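Long-range contact in galactose mutarotase related enzyme (Lactobacillus casei, PDB 3Q1N), which probably binds carbohydrate and may act as an isomerase of the aldose 1-epimerase (galactose mutarotase-like) family: residues K103-Y115 with H125-P137. Sequence-based numbering, arbitrary orientation.
With EDO (1,2-ethanediol), chain T.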
loop_
_atom_site.group_PDB
_atom_site.type_symbol
_atom_site.label_atom_id
_atom_site.label_comp_id
_atom_site.label_asym_id
_atom_site.label_seq_id
_atom_site.Cartn_x
_atom_site.Cartn_y
_atom_site.Cartn_z
ATOM N N LYS A 103 4.495 -4.774 22.833
ATOM C CA LYS A 103 4.061 -6.162 23.098
ATOM C C LYS A 103 4.031 -7.007 21.838
ATOM O O LYS A 103 4.243 -8.236 21.910
ATOM C CB LYS A 103 2.675 -6.189 23.782
ATOM C CG LYS A 103 2.743 -5.602 25.195
ATOM C CD LYS A 103 1.370 -5.600 25.985
ATOM C CE LYS A 103 0.503 -4.338 25.693
ATOM N NZ LYS A 103 -0.427 -3.873 26.842
ATOM N N LYS A 104 3.793 -6.361 20.701
ATOM C CA LYS A 104 3.748 -7.049 19.420
ATOM C C LYS A 104 5.111 -7.075 18.732
ATOM O O LYS A 104 5.342 -7.935 17.925
ATOM C CB LYS A 104 2.744 -6.397 18.459
ATOM C CG LYS A 104 1.298 -6.581 18.886
ATOM C CD LYS A 104 0.362 -5.994 17.870
ATOM C CE LYS A 104 -1.092 -6.320 18.181
ATOM N NZ LYS A 104 -1.595 -5.507 19.330
ATOM N N PHE A 105 5.947 -6.077 19.018
ATOM C CA PHE A 105 7.071 -5.724 18.185
ATOM C C PHE A 105 8.045 -4.961 19.105
ATOM O O PHE A 105 7.858 -3.773 19.386
ATOM C CB PHE A 105 6.546 -4.875 17.036
ATOM C CG PHE A 105 7.558 -4.497 15.981
ATOM C CD1 PHE A 105 8.143 -5.460 15.128
ATOM C CD2 PHE A 105 7.975 -3.156 15.835
ATOM C CE1 PHE A 105 9.043 -5.072 14.080
ATOM C CE2 PHE A 105 8.862 -2.789 14.808
ATOM C CZ PHE A 105 9.397 -3.713 13.967
ATOM N N PRO A 106 9.034 -5.669 19.651
ATOM C CA PRO A 106 9.797 -5.113 20.798
ATOM C C PRO A 106 10.925 -4.173 20.376
ATOM O O PRO A 106 12.112 -4.378 20.699
ATOM C CB PRO A 106 10.311 -6.384 21.482
ATOM C CG PRO A 106 10.494 -7.356 20.360
ATOM C CD PRO A 106 9.364 -7.084 19.402
ATOM N N PHE A 107 10.544 -3.170 19.579
ATOM C CA PHE A 107 11.483 -2.234 19.004
ATOM C C PHE A 107 10.992 -0.823 19.180
ATOM O O PHE A 107 9.825 -0.488 18.919
ATOM C CB PHE A 107 11.686 -2.495 17.474
ATOM C CG PHE A 107 12.194 -3.855 17.161
ATOM C CD1 PHE A 107 13.542 -4.139 17.247
ATOM C CD2 PHE A 107 11.331 -4.890 16.791
ATOM C CE1 PHE A 107 14.014 -5.412 17.005
ATOM C CE2 PHE A 107 11.811 -6.143 16.542
ATOM C CZ PHE A 107 13.172 -6.396 16.646
ATOM N N GLU A 108 11.917 0.042 19.590
ATOM C CA GLU A 108 11.754 1.467 19.395
ATOM C C GLU A 108 11.965 1.844 17.931
ATOM O O GLU A 108 12.902 1.385 17.262
ATOM C CB GLU A 108 12.679 2.268 20.335
ATOM C CG GLU A 108 12.462 1.910 21.790
ATOM C CD GLU A 108 13.049 2.904 22.749
ATOM O OE1 GLU A 108 13.901 3.707 22.355
ATOM O OE2 GLU A 108 12.655 2.846 23.952
ATOM N N TYR A 109 11.028 2.641 17.412
ATOM C CA TYR A 109 11.070 3.042 16.015
ATOM C C TYR A 109 10.550 4.426 15.805
ATOM O O TYR A 109 9.781 4.956 16.636
ATOM C CB TYR A 109 10.289 2.039 15.120
ATOM C CG TYR A 109 8.762 2.083 15.295
ATOM C CD1 TYR A 109 7.980 3.048 14.618
ATOM C CD2 TYR A 109 8.106 1.204 16.174
ATOM C CE1 TYR A 109 6.621 3.077 14.789
ATOM C CE2 TYR A 109 6.745 1.251 16.361
ATOM C CZ TYR A 109 5.995 2.177 15.672
ATOM O OH TYR A 109 4.608 2.243 15.854
ATOM N N THR A 110 10.909 4.974 14.651
ATOM C CA THR A 110 10.235 6.165 14.138
ATOM C C THR A 110 9.742 5.851 12.735
ATOM O O THR A 110 10.465 5.278 11.939
ATOM C CB THR A 110 11.127 7.390 14.089
ATOM O OG1 THR A 110 11.655 7.677 15.385
ATOM C CG2 THR A 110 10.333 8.630 13.606
ATOM N N LEU A 111 8.471 6.183 12.463
ATOM C CA LEU A 111 7.930 6.094 11.139
ATOM C C LEU A 111 7.459 7.473 10.770
ATOM O O LEU A 111 6.531 7.994 11.375
ATOM C CB LEU A 111 6.775 5.071 11.080
ATOM C CG LEU A 111 6.004 4.977 9.783
ATOM C CD1 LEU A 111 6.963 4.629 8.613
ATOM C CD2 LEU A 111 4.857 3.930 9.932
ATOM N N ALA A 112 8.105 8.065 9.768
ATOM C CA ALA A 112 7.798 9.423 9.374
ATOM C C ALA A 112 7.318 9.409 7.940
ATOM O O ALA A 112 7.856 8.699 7.095
ATOM C CB ALA A 112 8.984 10.383 9.570
ATOM N N VAL A 113 6.257 10.177 7.686
ATOM C CA VAL A 113 5.651 10.261 6.367
ATOM C C VAL A 113 5.416 11.739 6.021
ATOM O O VAL A 113 4.760 12.442 6.793
ATOM C CB VAL A 113 4.293 9.484 6.380
ATOM C CG1 VAL A 113 3.706 9.342 4.981
ATOM C CG2 VAL A 113 4.458 8.116 7.084
ATOM N N THR A 114 5.913 12.203 4.872
ATOM C CA THR A 114 5.718 13.564 4.434
ATOM C C THR A 114 4.902 13.540 3.155
ATOM O O THR A 114 5.242 12.787 2.238
ATOM C CB THR A 114 7.066 14.306 4.235
ATOM O OG1 THR A 114 7.700 14.445 5.513
ATOM C CG2 THR A 114 6.837 15.719 3.608
ATOM N N TYR A 115 3.795 14.302 3.158
ATOM C CA TYR A 115 2.916 14.413 1.997
ATOM C C TYR A 115 3.132 15.778 1.385
ATOM O O TYR A 115 3.173 16.758 2.109
ATOM C CB TYR A 115 1.461 14.279 2.391
ATOM C CG TYR A 115 1.074 12.930 2.950
ATOM C CD1 TYR A 115 0.727 11.893 2.099
ATOM C CD2 TYR A 115 1.055 12.708 4.317
ATOM C CE1 TYR A 115 0.333 10.663 2.591
ATOM C CE2 TYR A 115 0.693 11.449 4.821
ATOM C CZ TYR A 115 0.345 10.448 3.942
ATOM O OH TYR A 115 -0.008 9.190 4.387
ATOM N N HIS A 125 6.852 10.651 0.993
ATOM C CA HIS A 125 8.183 10.179 1.355
ATOM C C HIS A 125 8.076 9.504 2.726
ATOM O O HIS A 125 7.491 10.081 3.655
ATOM C CB HIS A 125 9.196 11.353 1.393
ATOM C CG HIS A 125 9.628 11.850 0.036
ATOM N ND1 HIS A 125 8.837 12.659 -0.759
ATOM C CD2 HIS A 125 10.781 11.661 -0.659
ATOM C CE1 HIS A 125 9.462 12.910 -1.896
ATOM N NE2 HIS A 125 10.658 12.346 -1.848
ATOM N N TYR A 126 8.597 8.287 2.837
ATOM C CA TYR A 126 8.589 7.521 4.093
ATOM C C TYR A 126 10.001 7.402 4.627
ATOM O O TYR A 126 10.923 7.208 3.820
ATOM C CB TYR A 126 8.083 6.122 3.867
ATOM C CG TYR A 126 6.717 6.042 3.273
ATOM C CD1 TYR A 126 6.560 6.052 1.874
ATOM C CD2 TYR A 126 5.587 6.010 4.079
ATOM C CE1 TYR A 126 5.313 5.998 1.296
ATOM C CE2 TYR A 126 4.302 5.934 3.494
ATOM C CZ TYR A 126 4.188 5.951 2.122
ATOM O OH TYR A 126 2.935 5.881 1.554
ATOM N N THR A 127 10.168 7.488 5.952
ATOM C CA THR A 127 11.443 7.157 6.586
ATOM C C THR A 127 11.139 6.277 7.779
ATOM O O THR A 127 10.367 6.685 8.668
ATOM C CB THR A 127 12.206 8.403 7.106
ATOM O OG1 THR A 127 12.429 9.345 6.022
ATOM C CG2 THR A 127 13.537 7.997 7.702
ATOM N N VAL A 128 11.738 5.110 7.780
ATOM C CA VAL A 128 11.631 4.136 8.848
ATOM C C VAL A 128 12.981 4.148 9.529
ATOM O O VAL A 128 13.995 3.851 8.907
ATOM C CB VAL A 128 11.383 2.729 8.296
ATOM C CG1 VAL A 128 11.442 1.717 9.427
ATOM C CG2 VAL A 128 10.001 2.660 7.617
ATOM N N THR A 129 12.987 4.470 10.810
ATOM C CA THR A 129 14.233 4.495 11.583
ATOM C C THR A 129 14.124 3.476 12.711
ATOM O O THR A 129 13.137 3.456 13.446
ATOM C CB THR A 129 14.526 5.880 12.182
ATOM O OG1 THR A 129 14.533 6.861 11.125
ATOM C CG2 THR A 129 15.937 5.884 12.819
ATOM N N ASN A 130 15.181 2.692 12.835
ATOM C CA ASN A 130 15.381 1.746 13.942
ATOM C C ASN A 130 15.991 2.514 15.105
ATOM O O ASN A 130 17.190 2.780 15.113
ATOM C CB ASN A 130 16.290 0.568 13.519
ATOM C CG ASN A 130 16.496 -0.412 14.647
ATOM O OD1 ASN A 130 15.815 -0.265 15.678
ATOM N ND2 ASN A 130 17.421 -1.393 14.492
ATOM N N ASP A 131 15.185 2.852 16.095
ATOM C CA ASP A 131 15.664 3.552 17.263
ATOM C C ASP A 131 16.099 2.597 18.388
ATOM O O ASP A 131 16.481 3.053 19.461
ATOM C CB ASP A 131 14.593 4.503 17.816
ATOM C CG ASP A 131 14.286 5.661 16.889
ATOM O OD1 ASP A 131 15.203 6.144 16.166
ATOM O OD2 ASP A 131 13.130 6.096 16.950
ATOM N N ASP A 132 16.140 1.308 18.105
ATOM C CA ASP A 132 16.461 0.289 19.097
ATOM C C ASP A 132 17.952 -0.075 18.990
ATOM O O ASP A 132 18.639 0.250 18.023
ATOM C CB ASP A 132 15.651 -0.978 18.776
ATOM C CG ASP A 132 15.224 -1.715 20.008
ATOM O OD1 ASP A 132 14.226 -1.308 20.660
ATOM O OD2 ASP A 132 15.923 -2.666 20.377
ATOM N N SER A 133 18.444 -0.764 20.015
ATOM C CA SER A 133 19.767 -1.392 19.986
ATOM C C SER A 133 19.750 -2.724 19.235
ATOM O O SER A 133 20.771 -3.184 18.775
ATOM C CB SER A 133 20.282 -1.632 21.422
ATOM O OG SER A 133 19.458 -2.552 22.109
ATOM N N LYS A 134 18.581 -3.343 19.149
ATOM C CA LYS A 134 18.442 -4.610 18.453
ATOM C C LYS A 134 18.265 -4.348 16.966
ATOM O O LYS A 134 17.750 -3.306 16.588
ATOM C CB LYS A 134 17.219 -5.400 18.953
ATOM C CG LYS A 134 17.334 -5.788 20.421
ATOM C CD LYS A 134 16.174 -6.721 20.788
ATOM C CE LYS A 134 14.788 -6.096 20.758
ATOM N NZ LYS A 134 14.659 -4.882 21.656
ATOM N N SER A 135 18.626 -5.340 16.155
ATOM C CA SER A 135 18.367 -5.306 14.707
ATOM C C SER A 135 16.876 -5.419 14.465
ATOM O O SER A 135 16.261 -6.318 14.988
ATOM C CB SER A 135 19.087 -6.457 14.044
ATOM O OG SER A 135 20.512 -6.367 14.288
HETATM N N MSE A 136 16.310 -4.509 13.666
HETATM C CA MSE A 136 14.843 -4.395 13.478
HETATM C C MSE A 136 14.425 -4.800 12.069
HETATM O O MSE A 136 14.750 -4.134 11.090
HETATM C CB MSE A 136 14.398 -2.981 13.766
HETATM C CG MSE A 136 12.870 -2.780 13.672
HETATM SE SE MSE A 136 12.235 -0.999 13.994
HETATM C CE MSE A 136 12.372 -0.359 12.201
ATOM N N PRO A 137 13.648 -5.880 11.966
ATOM C CA PRO A 137 13.131 -6.317 10.670
ATOM C C PRO A 137 11.730 -5.724 10.485
ATOM O O PRO A 137 10.959 -5.669 11.420
ATOM C CB PRO A 137 13.118 -7.822 10.795
ATOM C CG PRO A 137 12.811 -8.040 12.326
ATOM C CD PRO A 137 13.313 -6.823 13.061
HETATM C C1 EDO T . 8.902 12.100 6.526
HETATM O O1 EDO T . 9.759 13.186 6.702
HETATM C C2 EDO T . 9.681 10.914 5.962
HETATM O O2 EDO T . 10.423 11.153 4.803
HETATM O O HOH W 1 6.642 14.132 -0.052
HETATM O O HOH W 2 0.902 6.923 3.022
#
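The Phe107 ring carries the selenomethionine Met136 over one face: Met136 CG stands 4.0 Å from the centroid of the Phe107 ring, 23° off the normal, a CH-pi contact. At the edge of Phe107, in its plane, lies CG of Phe105, whose own ring takes CD2 of Phe107 over its centre, 3.4 Å above the plane. The in-plane edge of Phe105 meets Pro137 O, with CE1 of Phe105 3.3 Å from that oxygen. CG of Met136 lies anti to the backbone N (chi1 -177°) and the next torsion is also extended, which carries SE to oblique Met-aromatic contacts with both rings.

This cluster lies at the open end of an antiparallel beta hairpin, away from its turn, in the galactose mutarotase-like fold, where strand 109-118 pairs with strand 121-130 between strands 90-96 and 284-293. The register is fixed by hydrogen-bonded pairs Thr110-Thr129, Ala112-Thr127 and Thr114-His125. On the face holding Tyr109, Leu111 and Val113, the methyl CG1 of Val113 lies 3.8 Å from CE2 of Tyr126, the two side chains pointing the same way. On the other face, Thr110 OG1 donates to the syn lone pair of Asp131 OD2 at 2.7 Å.

Beyond the strands, Asp132 ties the loop 131-135 to residues 106-108. Its OD1 accepts from Glu108 N at 2.9 Å on the anti side, while OD2 takes Lys134 N on its anti lone pair, closing an Asx turn, and forms a salt bridge with Lys134 NZ on the syn side. An alanine in place of Asp132 would probably leave Glu108 N and Lys134 N without these acceptors and the ammonium without its carboxylate mate, freeing the turn to shift. Bent at chi3 and chi4, the Lys134 chain also delivers NZ to Pro106 O at 2.8 Å, meeting that carbonyl almost end-on at a C=O...N angle of 175°.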